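Long-range contacts in immunogenic protein MPT63/MPB63 (Mycobacterium tuberculosis, PDB 1LMI), which is a major secreted, immunogenic beta-sandwich protein of the tubercle bacillus whose molecular function is not established: residues A[42-48]-A[108-114]; A[60-65]-A[90-95]; A[3-9]-A[124-130]. All blocks are in the same frame, centred on the assembly; numbering follows the deposited sequence.

Contact 1: A[42-48]-A[108-114]; sequences PVAGQVW and DVTGPSP
At one end of the antiparallel four-stranded sheet of the beta-sandwich, the start of strand 46-56 pairs with the end of the outermost strand 100-109. Gln46 and Val109 form the antiparallel hydrogen-bonded pair, Gln46 N giving to Val109 O at 2.9 Å and Val109 N to Gln46 O at 2.8 Å. In the loop before strand 46-56, the carboxylate of Asp108 takes over. Its CG lies anti to the backbone N (chi1 -175°), which carries the carboxylate to two consecutive amides: OD2 accepts from Ala44 N at 2.7 Å, nearly straight at 173°, and OD1 from Gly45 N at 2.8 Å, more bent. Both oxygens use their syn lone pairs, so the carboxylate forks onto the two amides. Beyond the pair, the Trp48 indole lies with one face over Val109 and Pro114: Val109 CG2 sits 3.6 Å from the centroid of the five-membered ring, and Pro114 CD 3.5 Å from that of the six-membered ring, almost on its normal. A water accepts from Trp48 NE1 and bonds Ser113 OG; strand 22-33 touches Trp48 through Leu31 and Ser33. Two amide donors on one carboxylate fix its rotation and would probably favour its charged form.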
ATOM      1  N   PRO A  42       3.396   5.254  18.787  1.00 35.70           N
ATOM      2  CA  PRO A  42       2.347   4.945  19.781  1.00 24.79           C
ATOM      3  C   PRO A  42       1.254   4.014  19.267  1.00 21.51           C
ATOM      4  O   PRO A  42       0.111   4.365  19.023  1.00 20.65           O
ATOM      5  CB  PRO A  42       1.789   6.349  20.076  1.00 30.46           C
ATOM      6  CG  PRO A  42       1.881   7.063  18.768  1.00 23.33           C
ATOM      7  CD  PRO A  42       3.182   6.578  18.178  1.00 29.53           C
ATOM      8  N   VAL A  43       1.579   2.730  19.121  1.00 17.51           N
ATOM      9  CA  VAL A  43       0.641   1.671  18.728  1.00 18.18           C
ATOM     10  C   VAL A  43      -0.509   1.491  19.690  1.00 16.59           C
ATOM     11  O   VAL A  43      -0.235   1.309  20.905  1.00 18.43           O
ATOM     12  CB  VAL A  43       1.457   0.354  18.671  1.00 19.59           C
ATOM     13  CG1 VAL A  43       0.544  -0.854  18.437  1.00 22.39           C
ATOM     14  CG2 VAL A  43       2.545   0.410  17.608  1.00 24.30           C
ATOM     15  N   ALA A  44      -1.753   1.515  19.238  1.00 19.53           N
ATOM     16  CA  ALA A  44      -2.904   1.342  20.108  1.00 18.64           C
ATOM     17  C   ALA A  44      -3.468  -0.072  20.040  1.00 23.32           C
ATOM     18  O   ALA A  44      -4.139  -0.533  20.969  1.00 21.45           O
ATOM     19  CB  ALA A  44      -4.042   2.306  19.774  1.00 16.98           C
ATOM     20  N   GLY A  45      -3.213  -0.745  18.926  1.00 16.68           N
ATOM     21  CA  GLY A  45      -3.794  -2.069  18.768  1.00 15.37           C
ATOM     22  C   GLY A  45      -2.701  -3.075  18.432  1.00 14.31           C
ATOM     23  O   GLY A  45      -1.667  -3.180  19.098  1.00 17.17           O
ATOM     24  N   GLN A  46      -2.982  -3.832  17.362  1.00 14.19           N
ATOM     25  CA  GLN A  46      -2.058  -4.836  16.878  1.00 17.57           C
ATOM     26  C   GLN A  46      -1.382  -4.406  15.566  1.00 12.54           C
ATOM     27  O   GLN A  46      -2.122  -4.067  14.645  1.00 13.14           O
ATOM     28  CB  GLN A  46      -2.841  -6.132  16.634  1.00 14.96           C
ATOM     29  CG  GLN A  46      -1.994  -7.210  15.965  1.00 16.93           C
ATOM     30  CD  GLN A  46      -0.932  -7.766  16.877  1.00 23.58           C
ATOM     31  OE1 GLN A  46      -1.208  -8.142  18.024  1.00 27.51           O
ATOM     32  NE2 GLN A  46       0.297  -7.854  16.404  1.00 21.98           N
ATOM     33  N   VAL A  47      -0.065  -4.494  15.514  1.00 12.63           N
ATOM     34  CA  VAL A  47       0.572  -4.107  14.243  1.00 13.37           C
ATOM     35  C   VAL A  47       0.293  -5.185  13.181  1.00 16.03           C
ATOM     36  O   VAL A  47       0.452  -6.368  13.460  1.00 15.44           O
ATOM     37  CB  VAL A  47       2.074  -3.909  14.359  1.00 17.02           C
ATOM     38  CG1 VAL A  47       2.693  -3.552  13.010  1.00 14.01           C
ATOM     39  CG2 VAL A  47       2.399  -2.831  15.396  1.00 19.22           C
ATOM     40  N   TRP A  48      -0.145  -4.725  12.019  1.00 11.05           N
ATOM     41  CA  TRP A  48      -0.298  -5.588  10.846  1.00 10.64           C
ATOM     42  C   TRP A  48       0.710  -5.129   9.798  1.00 12.88           C
ATOM     43  O   TRP A  48       1.276  -4.028   9.826  1.00 10.74           O
ATOM     44  CB  TRP A  48      -1.717  -5.527  10.267  1.00 11.44           C
ATOM     45  CG  TRP A  48      -2.625  -6.480  10.995  1.00 10.52           C
ATOM     46  CD1 TRP A  48      -2.830  -6.504  12.352  1.00 12.81           C
ATOM     47  CD2 TRP A  48      -3.404  -7.518  10.408  1.00  9.87           C
ATOM     48  NE1 TRP A  48      -3.730  -7.515  12.644  1.00 14.67           N
ATOM     49  CE2 TRP A  48      -4.090  -8.146  11.468  1.00 11.15           C
ATOM     50  CE3 TRP A  48      -3.621  -7.988   9.089  1.00 10.96           C
ATOM     51  CZ2 TRP A  48      -4.954  -9.207  11.275  1.00 12.25           C
ATOM     52  CZ3 TRP A  48      -4.479  -9.040   8.909  1.00 10.26           C
ATOM     53  CH2 TRP A  48      -5.143  -9.646   9.985  1.00 13.34           C
ATOM     54  N   ASP A 108      -1.844   0.005  12.183  1.00 10.53           N
ATOM     55  CA  ASP A 108      -2.163  -0.225  13.602  1.00 13.90           C
ATOM     56  C   ASP A 108      -3.610  -0.659  13.697  1.00 13.07           C
ATOM     57  O   ASP A 108      -4.536   0.141  13.574  1.00 14.53           O
ATOM     58  CB  ASP A 108      -1.925   1.074  14.380  1.00 19.77           C
ATOM     59  CG  ASP A 108      -2.104   0.941  15.874  1.00 29.41           C
ATOM     60  OD1 ASP A 108      -2.360  -0.204  16.320  1.00 15.80           O
ATOM     61  OD2 ASP A 108      -1.982   1.985  16.566  1.00 22.28           O
ATOM     62  N   VAL A 109      -3.862  -1.976  13.840  1.00 13.77           N
ATOM     63  CA  VAL A 109      -5.224  -2.469  13.757  1.00 13.63           C
ATOM     64  C   VAL A 109      -5.878  -2.417  15.140  1.00 12.49           C
ATOM     65  O   VAL A 109      -5.478  -3.147  16.037  1.00 14.91           O
ATOM     66  CB  VAL A 109      -5.238  -3.895  13.169  1.00 13.19           C
ATOM     67  CG1 VAL A 109      -6.623  -4.526  13.264  1.00 14.05           C
ATOM     68  CG2 VAL A 109      -4.742  -3.891  11.719  1.00 13.46           C
ATOM     69  N   THR A 110      -6.847  -1.529  15.242  1.00 15.20           N
ATOM     70  CA  THR A 110      -7.517  -1.327  16.517  1.00 22.53           C
ATOM     71  C   THR A 110      -8.927  -1.881  16.559  1.00 21.04           C
ATOM     72  O   THR A 110      -9.631  -1.761  17.576  1.00 30.06           O
ATOM     73  CB  THR A 110      -7.614   0.200  16.792  1.00 16.80           C
ATOM     74  OG1 THR A 110      -8.257   0.776  15.669  1.00 18.69           O
ATOM     75  CG2 THR A 110      -6.234   0.792  16.978  1.00 19.22           C
ATOM     76  N   GLY A 111      -9.432  -2.473  15.505  1.00 13.51           N
ATOM     77  CA  GLY A 111     -10.742  -3.075  15.463  1.00 16.47           C
ATOM     78  C   GLY A 111     -10.679  -4.453  14.794  1.00 11.14           C
ATOM     79  O   GLY A 111      -9.642  -5.110  14.967  1.00 14.43           O
ATOM     80  N   PRO A 112     -11.714  -4.826  14.097  1.00 11.84           N
ATOM     81  CA  PRO A 112     -11.710  -6.114  13.378  1.00 11.51           C
ATOM     82  C   PRO A 112     -10.510  -6.199  12.434  1.00 12.11           C
ATOM     83  O   PRO A 112      -9.999  -5.187  11.914  1.00 13.16           O
ATOM     84  CB  PRO A 112     -13.009  -6.114  12.582  1.00 17.04           C
ATOM     85  CG  PRO A 112     -13.913  -5.180  13.331  1.00 18.93           C
ATOM     86  CD  PRO A 112     -12.999  -4.119  13.883  1.00 17.26           C
ATOM     87  N   SER A 113     -10.045  -7.428  12.223  1.00  9.40           N
ATOM     88  CA  SER A 113      -8.896  -7.631  11.363  1.00 11.80           C
ATOM     89  C   SER A 113      -9.152  -7.282   9.897  1.00  9.57           C
ATOM     90  O   SER A 113     -10.193  -7.641   9.332  1.00 10.99           O
ATOM     91  CB  SER A 113      -8.448  -9.096  11.440  1.00 10.53           C
ATOM     92  OG  SER A 113      -8.095  -9.486  12.760  1.00 11.14           O
ATOM     93  N   PRO A 114      -8.201  -6.644   9.216  1.00  8.98           N
ATOM     94  CA  PRO A 114      -8.447  -6.322   7.814  1.00  9.19           C
ATOM     95  C   PRO A 114      -8.221  -7.496   6.869  1.00 10.03           C
ATOM     96  O   PRO A 114      -7.453  -8.404   7.187  1.00 11.25           O
ATOM     97  CB  PRO A 114      -7.346  -5.255   7.573  1.00 11.31           C
ATOM     98  CG  PRO A 114      -6.209  -5.646   8.468  1.00 11.11           C
ATOM     99  CD  PRO A 114      -6.870  -6.238   9.699  1.00 11.46           C
TER
HETATM  100  O   HOH W   1      -6.178  -8.226  14.577  1.00 15.51           O

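Contact 2: A[60-65]-A[90-95]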
ATOM      1  N   SER A  60       9.742   7.609 -14.528  1.00 14.76           N
ATOM      2  CA  SER A  60      10.281   7.493 -13.194  1.00 15.15           C
ATOM      3  C   SER A  60       9.120   7.632 -12.201  1.00 18.03           C
ATOM      4  O   SER A  60       8.309   8.523 -12.405  1.00 21.19           O
ATOM      5  CB  SER A  60      11.326   8.574 -12.901  1.00 22.39           C
ATOM      6  OG  SER A  60      10.777   9.865 -13.130  1.00 42.92           O
ATOM      7  N   VAL A  61       9.072   6.753 -11.211  1.00 14.81           N
ATOM      8  CA  VAL A  61       7.986   6.728 -10.233  1.00 15.74           C
ATOM      9  C   VAL A  61       8.528   6.905  -8.828  1.00 16.02           C
ATOM     10  O   VAL A  61       9.500   6.262  -8.430  1.00 14.49           O
ATOM     11  CB  VAL A  61       7.252   5.373 -10.362  1.00 16.95           C
ATOM     12  CG1 VAL A  61       6.178   5.206  -9.307  1.00 22.03           C
ATOM     13  CG2 VAL A  61       6.698   5.242 -11.780  1.00 20.09           C
ATOM     14  N   THR A  62       7.894   7.780  -8.056  1.00 16.02           N
ATOM     15  CA  THR A  62       8.100   7.970  -6.646  1.00 15.78           C
ATOM     16  C   THR A  62       6.880   7.408  -5.930  1.00 18.41           C
ATOM     17  O   THR A  62       5.766   7.934  -6.035  1.00 20.17           O
ATOM     18  CB  THR A  62       8.312   9.448  -6.291  1.00 21.87           C
ATOM     19  OG1 THR A  62       9.335   9.973  -7.158  1.00 24.62           O
ATOM     20  CG2 THR A  62       8.806   9.605  -4.864  1.00 21.13           C
ATOM     21  N   PRO A  63       6.997   6.286  -5.234  1.00 15.53           N
ATOM     22  CA  PRO A  63       5.789   5.590  -4.767  1.00 15.97           C
ATOM     23  C   PRO A  63       5.089   6.398  -3.668  1.00 14.79           C
ATOM     24  O   PRO A  63       5.731   6.949  -2.776  1.00 15.51           O
ATOM     25  CB  PRO A  63       6.314   4.257  -4.261  1.00 17.51           C
ATOM     26  CG  PRO A  63       7.752   4.488  -3.948  1.00 22.26           C
ATOM     27  CD  PRO A  63       8.237   5.557  -4.888  1.00 21.44           C
ATOM     28  N   ALA A  64       3.769   6.451  -3.780  1.00 16.19           N
ATOM     29  CA  ALA A  64       3.002   7.300  -2.858  1.00 15.55           C
ATOM     30  C   ALA A  64       2.560   6.445  -1.687  1.00 16.38           C
ATOM     31  O   ALA A  64       1.379   6.118  -1.534  1.00 14.41           O
ATOM     32  CB  ALA A  64       1.815   7.867  -3.605  1.00 17.77           C
ATOM     33  N   VAL A  65       3.558   6.049  -0.894  1.00 15.56           N
ATOM     34  CA  VAL A  65       3.295   5.036   0.131  1.00 11.43           C
ATOM     35  C   VAL A  65       2.282   5.481   1.160  1.00 11.86           C
ATOM     36  O   VAL A  65       1.533   4.653   1.693  1.00 11.31           O
ATOM     37  CB  VAL A  65       4.626   4.665   0.834  1.00 13.07           C
ATOM     38  CG1 VAL A  65       4.412   3.624   1.914  1.00 19.43           C
ATOM     39  CG2 VAL A  65       5.663   4.202  -0.185  1.00 15.12           C
ATOM     40  N   ILE A  90       9.329  -0.640   2.710  1.00 14.31           N
ATOM     41  CA  ILE A  90       9.596  -0.198   1.342  1.00 12.35           C
ATOM     42  C   ILE A  90      10.217   1.203   1.344  1.00 13.07           C
ATOM     43  O   ILE A  90       9.888   2.055   2.192  1.00 15.84           O
ATOM     44  CB  ILE A  90       8.310  -0.228   0.502  1.00 12.53           C
ATOM     45  CG1 ILE A  90       8.556  -0.009  -0.991  1.00 10.22           C
ATOM     46  CG2 ILE A  90       7.269   0.737   1.067  1.00 17.11           C
ATOM     47  CD1 ILE A  90       7.365  -0.382  -1.867  1.00 13.40           C
ATOM     48  N   SER A  91      11.134   1.372   0.399  1.00 14.17           N
ATOM     49  CA  SER A  91      11.820   2.666   0.278  1.00 16.37           C
ATOM     50  C   SER A  91      10.920   3.691  -0.367  1.00 17.37           C
ATOM     51  O   SER A  91      10.141   3.369  -1.262  1.00 16.05           O
ATOM     52  CB  SER A  91      13.097   2.489  -0.562  1.00 20.11           C
ATOM     53  OG  SER A  91      13.729   3.740  -0.845  1.00 24.89           O
ATOM     54  N   GLY A  92      11.042   4.958   0.046  1.00 20.46           N
ATOM     55  CA  GLY A  92      10.229   5.947  -0.663  1.00 19.03           C
ATOM     56  C   GLY A  92      10.999   6.574  -1.817  1.00 21.84           C
ATOM     57  O   GLY A  92      10.490   7.534  -2.416  1.00 19.83           O
ATOM     58  N   ALA A  93      12.199   6.064  -2.129  1.00 20.96           N
ATOM     59  CA  ALA A  93      12.998   6.679  -3.195  1.00 17.45           C
ATOM     60  C   ALA A  93      12.402   6.536  -4.591  1.00 16.52           C
ATOM     61  O   ALA A  93      11.704   5.564  -4.899  1.00 18.28           O
ATOM     62  CB  ALA A  93      14.399   6.065  -3.202  1.00 21.61           C
ATOM     63  N   THR A  94      12.695   7.518  -5.450  1.00 17.01           N
ATOM     64  CA  THR A  94      12.266   7.507  -6.843  1.00 14.05           C
ATOM     65  C   THR A  94      12.982   6.403  -7.605  1.00 13.35           C
ATOM     66  O   THR A  94      14.189   6.198  -7.473  1.00 16.44           O
ATOM     67  CB  THR A  94      12.589   8.857  -7.518  1.00 15.10           C
ATOM     68  OG1 THR A  94      11.857   9.880  -6.833  1.00 22.40           O
ATOM     69  CG2 THR A  94      12.130   8.944  -8.956  1.00 18.54           C
ATOM     70  N   ILE A  95      12.213   5.683  -8.419  1.00 14.82           N
ATOM     71  CA  ILE A  95      12.855   4.599  -9.192  1.00 15.56           C
ATOM     72  C   ILE A  95      12.665   4.852 -10.675  1.00 15.04           C
ATOM     73  O   ILE A  95      11.598   5.243 -11.141  1.00 14.55           O
ATOM     74  CB  ILE A  95      12.242   3.245  -8.847  1.00 20.17           C
ATOM     75  CG1 ILE A  95      10.737   3.244  -9.037  1.00 19.92           C
ATOM     76  CG2 ILE A  95      12.646   2.846  -7.431  1.00 23.68           C
ATOM     77  CD1 ILE A  95      10.140   1.845  -9.168  1.00 27.44           C
TER
HETATM   78  O   HOH W   2       7.917   8.119  -1.737  1.00 24.62           O
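Thr62 and Thr94 face each other where two loops of the beta-sandwich run antiparallel, one (60-65) coming after strand 46-56 and the other (90-95) before strand 100-109. Their register is set by a single antiparallel bridge, the hydrogen-bonded pair Val61 and Ile95, in which Val61 N reaches Ile95 O at 2.9 Å and Ile95 N reaches Val61 O at 2.8 Å. The close-packed side is lined by apolar side chains that rest partly on backbone oxygens. Val65 CG2 slides past Ile90 CG2 at 4.0 Å, and Val61 CB meets Ile95 CG1 at 4.3 Å; with chi1 at 55°, that same CG1 comes to 3.3 Å from Val61 O. Pro63 lays CG and CD against the carbonyls of Ser91, Gly92 and Ala93. These residues look into the sandwich, where Val61 meets Leu24 and Pro63 and Ile90 both meet Trp26. Within 90-95, Ser91 OG accepts from Ala93 N, an ST turn that shapes the loop. The solvent side is looser: a water donates to both Pro63 O and Gly92 O, bridging the backbones. On this open flank the two threonine side chains cross, and a short hydrogen bond, its donor undecided, joins Thr62 OG1 to Thr94 OG1 at 2.5 Å.

Contact 3: A[3-9]-A[124-130]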
ATOM      1  N   TYR A   3     -12.465   4.901 -11.389  1.00 22.36           N
ATOM      2  CA  TYR A   3     -11.742   4.280 -10.284  1.00 18.79           C
ATOM      3  C   TYR A   3     -12.723   3.828  -9.189  1.00 24.57           C
ATOM      4  O   TYR A   3     -13.801   4.404  -9.082  1.00 25.54           O
ATOM      5  CB  TYR A   3     -10.740   5.265  -9.727  1.00 18.01           C
ATOM      6  CG  TYR A   3      -9.508   5.422 -10.585  1.00 19.30           C
ATOM      7  CD1 TYR A   3      -9.249   6.591 -11.266  1.00 18.05           C
ATOM      8  CD2 TYR A   3      -8.580   4.383 -10.698  1.00 15.89           C
ATOM      9  CE1 TYR A   3      -8.125   6.763 -12.054  1.00 21.86           C
ATOM     10  CE2 TYR A   3      -7.453   4.544 -11.478  1.00 20.83           C
ATOM     11  CZ  TYR A   3      -7.221   5.717 -12.153  1.00 33.14           C
ATOM     12  OH  TYR A   3      -6.079   5.834 -12.926  1.00 28.58           O
ATOM     13  N   PRO A   4     -12.258   2.881  -8.473  1.00 21.10           N
ATOM     14  CA  PRO A   4     -11.014   2.190  -8.366  1.00 16.82           C
ATOM     15  C   PRO A   4     -10.936   0.932  -9.251  1.00 17.98           C
ATOM     16  O   PRO A   4     -11.965   0.409  -9.636  1.00 23.58           O
ATOM     17  CB  PRO A   4     -10.862   1.745  -6.903  1.00 26.36           C
ATOM     18  CG  PRO A   4     -12.112   2.218  -6.237  1.00 35.75           C
ATOM     19  CD  PRO A   4     -13.228   1.583  -6.994  1.00 35.00           C
ATOM     20  N   ILE A   5      -9.695   0.531  -9.459  1.00 16.07           N
ATOM     21  CA  ILE A   5      -9.301  -0.722 -10.081  1.00 14.20           C
ATOM     22  C   ILE A   5      -9.151  -1.736  -8.939  1.00 13.88           C
ATOM     23  O   ILE A   5      -8.405  -1.451  -8.004  1.00 14.17           O
ATOM     24  CB  ILE A   5      -8.019  -0.565 -10.906  1.00 18.88           C
ATOM     25  CG1 ILE A   5      -8.221   0.438 -12.048  1.00 20.00           C
ATOM     26  CG2 ILE A   5      -7.517  -1.910 -11.398  1.00 18.48           C
ATOM     27  CD1 ILE A   5      -7.038   0.815 -12.868  1.00 23.79           C
ATOM     28  N   THR A   6      -9.867  -2.836  -9.005  1.00 19.56           N
ATOM     29  CA  THR A   6      -9.920  -3.828  -7.950  1.00 15.14           C
ATOM     30  C   THR A   6      -9.359  -5.137  -8.458  1.00 17.15           C
ATOM     31  O   THR A   6      -9.654  -5.534  -9.597  1.00 20.71           O
ATOM     32  CB  THR A   6     -11.366  -4.061  -7.457  1.00 16.85           C
ATOM     33  OG1 THR A   6     -11.879  -2.810  -6.993  1.00 25.71           O
ATOM     34  CG2 THR A   6     -11.455  -5.034  -6.297  1.00 17.99           C
ATOM     35  N   GLY A   7      -8.592  -5.795  -7.599  1.00 14.84           N
ATOM     36  CA  GLY A   7      -8.178  -7.156  -7.928  1.00 13.78           C
ATOM     37  C   GLY A   7      -7.848  -7.916  -6.667  1.00 12.32           C
ATOM     38  O   GLY A   7      -8.327  -7.546  -5.593  1.00 15.41           O
ATOM     39  N   LYS A   8      -7.055  -8.956  -6.752  1.00 12.51           N
ATOM     40  CA  LYS A   8      -6.783  -9.874  -5.665  1.00 13.50           C
ATOM     41  C   LYS A   8      -5.458  -9.576  -4.982  1.00  9.15           C
ATOM     42  O   LYS A   8      -4.494  -9.239  -5.669  1.00 13.00           O
ATOM     43  CB  LYS A   8      -6.731 -11.318  -6.205  1.00 16.38           C
ATOM     44  CG  LYS A   8      -8.121 -11.845  -6.514  1.00 27.33           C
ATOM     45  CD  LYS A   8      -8.748 -11.217  -7.745  1.00 35.01           C
ATOM     46  CE  LYS A   8      -8.416 -11.988  -9.011  1.00 85.76           C
ATOM     47  NZ  LYS A   8      -9.609 -12.578  -9.678  1.00 71.64           N
ATOM     48  N   LEU A   9      -5.438  -9.716  -3.661  1.00  9.52           N
ATOM     49  CA  LEU A   9      -4.152  -9.806  -2.972  1.00 10.47           C
ATOM     50  C   LEU A   9      -3.285 -10.838  -3.664  1.00  9.65           C
ATOM     51  O   LEU A   9      -3.807 -11.926  -3.976  1.00 11.49           O
ATOM     52  CB  LEU A   9      -4.370 -10.172  -1.501  1.00 10.12           C
ATOM     53  CG  LEU A   9      -4.964  -9.027  -0.667  1.00  7.94           C
ATOM     54  CD1 LEU A   9      -5.726  -9.577   0.524  1.00 15.13           C
ATOM     55  CD2 LEU A   9      -3.871  -8.053  -0.247  1.00  9.84           C
ATOM     56  N   GLU A 124     -10.006  10.015  -3.998  1.00 15.98           N
ATOM     57  CA  GLU A 124     -10.808   8.836  -4.250  1.00 15.90           C
ATOM     58  C   GLU A 124      -9.965   7.567  -4.068  1.00 12.08           C
ATOM     59  O   GLU A 124      -8.756   7.706  -3.965  1.00 14.18           O
ATOM     60  CB  GLU A 124     -11.320   8.822  -5.696  1.00 13.55           C
ATOM     61  CG  GLU A 124     -10.210   8.715  -6.727  1.00 15.88           C
ATOM     62  CD  GLU A 124     -10.673   9.064  -8.135  1.00 18.57           C
ATOM     63  OE1 GLU A 124     -11.728   8.554  -8.554  1.00 19.33           O
ATOM     64  OE2 GLU A 124      -9.938   9.855  -8.788  1.00 21.43           O
ATOM     65  N   ASP A 125     -10.600   6.412  -4.044  1.00 12.63           N
ATOM     66  CA  ASP A 125      -9.932   5.115  -4.049  1.00 11.51           C
ATOM     67  C   ASP A 125      -9.401   4.857  -5.476  1.00 15.02           C
ATOM     68  O   ASP A 125     -10.141   5.026  -6.463  1.00 15.64           O
ATOM     69  CB  ASP A 125     -10.826   3.955  -3.674  1.00 13.07           C
ATOM     70  CG  ASP A 125     -11.165   3.867  -2.199  1.00 15.48           C
ATOM     71  OD1 ASP A 125     -10.506   4.552  -1.395  1.00 14.40           O
ATOM     72  OD2 ASP A 125     -12.131   3.134  -1.875  1.00 16.23           O
ATOM     73  N   LEU A 126      -8.145   4.486  -5.592  1.00 11.93           N
ATOM     74  CA  LEU A 126      -7.510   4.229  -6.883  1.00  9.91           C
ATOM     75  C   LEU A 126      -7.350   2.736  -7.144  1.00 10.88           C
ATOM     76  O   LEU A 126      -7.726   2.260  -8.222  1.00 15.38           O
ATOM     77  CB  LEU A 126      -6.127   4.899  -6.935  1.00 13.68           C
ATOM     78  CG  LEU A 126      -6.141   6.432  -6.930  1.00 17.86           C
ATOM     79  CD1 LEU A 126      -4.717   6.946  -6.929  1.00 12.29           C
ATOM     80  CD2 LEU A 126      -6.936   7.013  -8.097  1.00 15.04           C
ATOM     81  N   LEU A 127      -6.801   2.019  -6.179  1.00  9.80           N
ATOM     82  CA  LEU A 127      -6.474   0.592  -6.332  1.00  9.44           C
ATOM     83  C   LEU A 127      -6.888  -0.161  -5.070  1.00 10.71           C
ATOM     84  O   LEU A 127      -6.641   0.333  -3.957  1.00 12.35           O
ATOM     85  CB  LEU A 127      -4.990   0.363  -6.551  1.00  9.18           C
ATOM     86  CG  LEU A 127      -4.297   1.008  -7.738  1.00  8.86           C
ATOM     87  CD1 LEU A 127      -2.783   0.811  -7.707  1.00 13.47           C
ATOM     88  CD2 LEU A 127      -4.853   0.396  -9.016  1.00 17.57           C
ATOM     89  N   ILE A 128      -7.504  -1.329  -5.253  1.00 10.55           N
ATOM     90  CA  ILE A 128      -7.953  -2.128  -4.120  1.00  7.46           C
ATOM     91  C   ILE A 128      -7.561  -3.584  -4.330  1.00 11.69           C
ATOM     92  O   ILE A 128      -7.825  -4.080  -5.432  1.00 11.03           O
ATOM     93  CB  ILE A 128      -9.486  -2.004  -3.986  1.00 11.38           C
ATOM     94  CG1 ILE A 128      -9.902  -0.538  -3.781  1.00 14.23           C
ATOM     95  CG2 ILE A 128      -9.937  -2.934  -2.872  1.00 14.59           C
ATOM     96  CD1 ILE A 128     -11.407  -0.371  -3.753  1.00 24.36           C
ATOM     97  N   TRP A 129      -6.989  -4.230  -3.343  1.00 10.50           N
ATOM     98  CA  TRP A 129      -6.615  -5.638  -3.320  1.00 10.03           C
ATOM     99  C   TRP A 129      -7.462  -6.368  -2.277  1.00 12.97           C
ATOM    100  O   TRP A 129      -7.452  -5.949  -1.121  1.00 12.83           O
ATOM    101  CB  TRP A 129      -5.146  -5.881  -2.998  1.00 10.11           C
ATOM    102  CG  TRP A 129      -4.174  -5.263  -3.966  1.00  9.00           C
ATOM    103  CD1 TRP A 129      -3.531  -5.955  -4.968  1.00  9.67           C
ATOM    104  CD2 TRP A 129      -3.734  -3.913  -4.052  1.00  8.55           C
ATOM    105  NE1 TRP A 129      -2.718  -5.083  -5.671  1.00 10.43           N
ATOM    106  CE2 TRP A 129      -2.830  -3.826  -5.116  1.00  9.20           C
ATOM    107  CE3 TRP A 129      -4.027  -2.749  -3.321  1.00 12.58           C
ATOM    108  CZ2 TRP A 129      -2.208  -2.639  -5.471  1.00 11.75           C
ATOM    109  CZ3 TRP A 129      -3.404  -1.556  -3.678  1.00 12.35           C
ATOM    110  CH2 TRP A 129      -2.500  -1.512  -4.752  1.00 11.61           C
ATOM    111  N   GLU A 130      -8.190  -7.392  -2.707  1.00 11.79           N
ATOM    112  CA  GLU A 130      -9.116  -8.099  -1.825  1.00 10.93           C
ATOM    113  C   GLU A 130      -8.884  -9.594  -1.877  1.00 10.65           C
ATOM    114  O   GLU A 130      -8.146 -10.083  -2.738  1.00 12.81           O
ATOM    115  CB  GLU A 130     -10.556  -7.782  -2.219  1.00 13.43           C
ATOM    116  CG  GLU A 130     -10.987  -8.294  -3.562  1.00 15.72           C
ATOM    117  CD  GLU A 130     -12.330  -7.782  -4.060  1.00 30.92           C
ATOM    118  OE1 GLU A 130     -12.908  -6.898  -3.401  1.00 35.87           O
ATOM    119  OE2 GLU A 130     -12.767  -8.286  -5.122  1.00 35.54           O
TER
HETATM  120  O   HOH W   3     -13.673   6.614  -7.506  1.00 38.29           O
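Tyr3 presents one ring face to Leu126, whose CD2 methyl stands over the middle of the ring, 3.9 Å from its centroid and 8° off the normal. Tyr3 CG lies anti to the carbonyl carbon (chi1 -76°), which places the ring there. The Leu126 side chain starts out away from segment 3-9, and only its end swings back, to the ring face. The Glu124 carboxylate crosses the Tyr3 side chain obliquely, its plane turned 72° from the ring; OE1 accepts from a water that also donates to Tyr3 O, and is also hydrogen-bonded to Ser1 OG. Asp125 O is buried here without a hydrogen-bond partner, 3.3 Å from Tyr3 CB. Pro4, which follows a cis peptide bond, lies alongside Asp125 and points the same way; the carboxylate of Asp125 itself forms a salt bridge with Arg71. From here strands 5-8 and 125-130 run parallel, joining the N- and C-terminal strands at the edge of the five-stranded mixed sheet of the sandwich. Five backbone bonds of 2.9 Å zip them together, from Ile5 N to Leu126 O through to Leu9 N to Glu130 O. A classic beta bulge sets Leu126 and Leu127 both opposite Met119 on the next strand. On the face carrying Ile5 and Leu127, Ile5 CB rests on Leu127 CD2, and Trp129 continues that face inward to Trp26 and Val28. Thr6 and Glu130 cross at about a right angle, the methyl CG2 of Thr6 lying 3.6 Å from Glu130 CD. Leu9 likewise crosses Trp129, while Lys8 O lies in the indole plane at the ring edge, 3.5 Å from Trp129 CD1.

How the contacts relate
Contacts 1 and 3 each pair an outermost strand with its neighbour, but in different sheets: contact 1 is antiparallel in the four-stranded sheet, contact 3 parallel in the mixed one. Contact 2 joins loops instead; one comes after strand 46-56 and the other before strand 100-109, the two strands that contact 1 pairs some 25 Å away between centres, across the centre of the chain. Contact 1 is a surface contact and relies on a carboxylate and a tryptophan face; contacts 2 and 3 are partly buried, each with an apolar side turned inward, and both reach Trp26. None of the three touches another, contact 3 lying about 7 Å from each at nearest atoms.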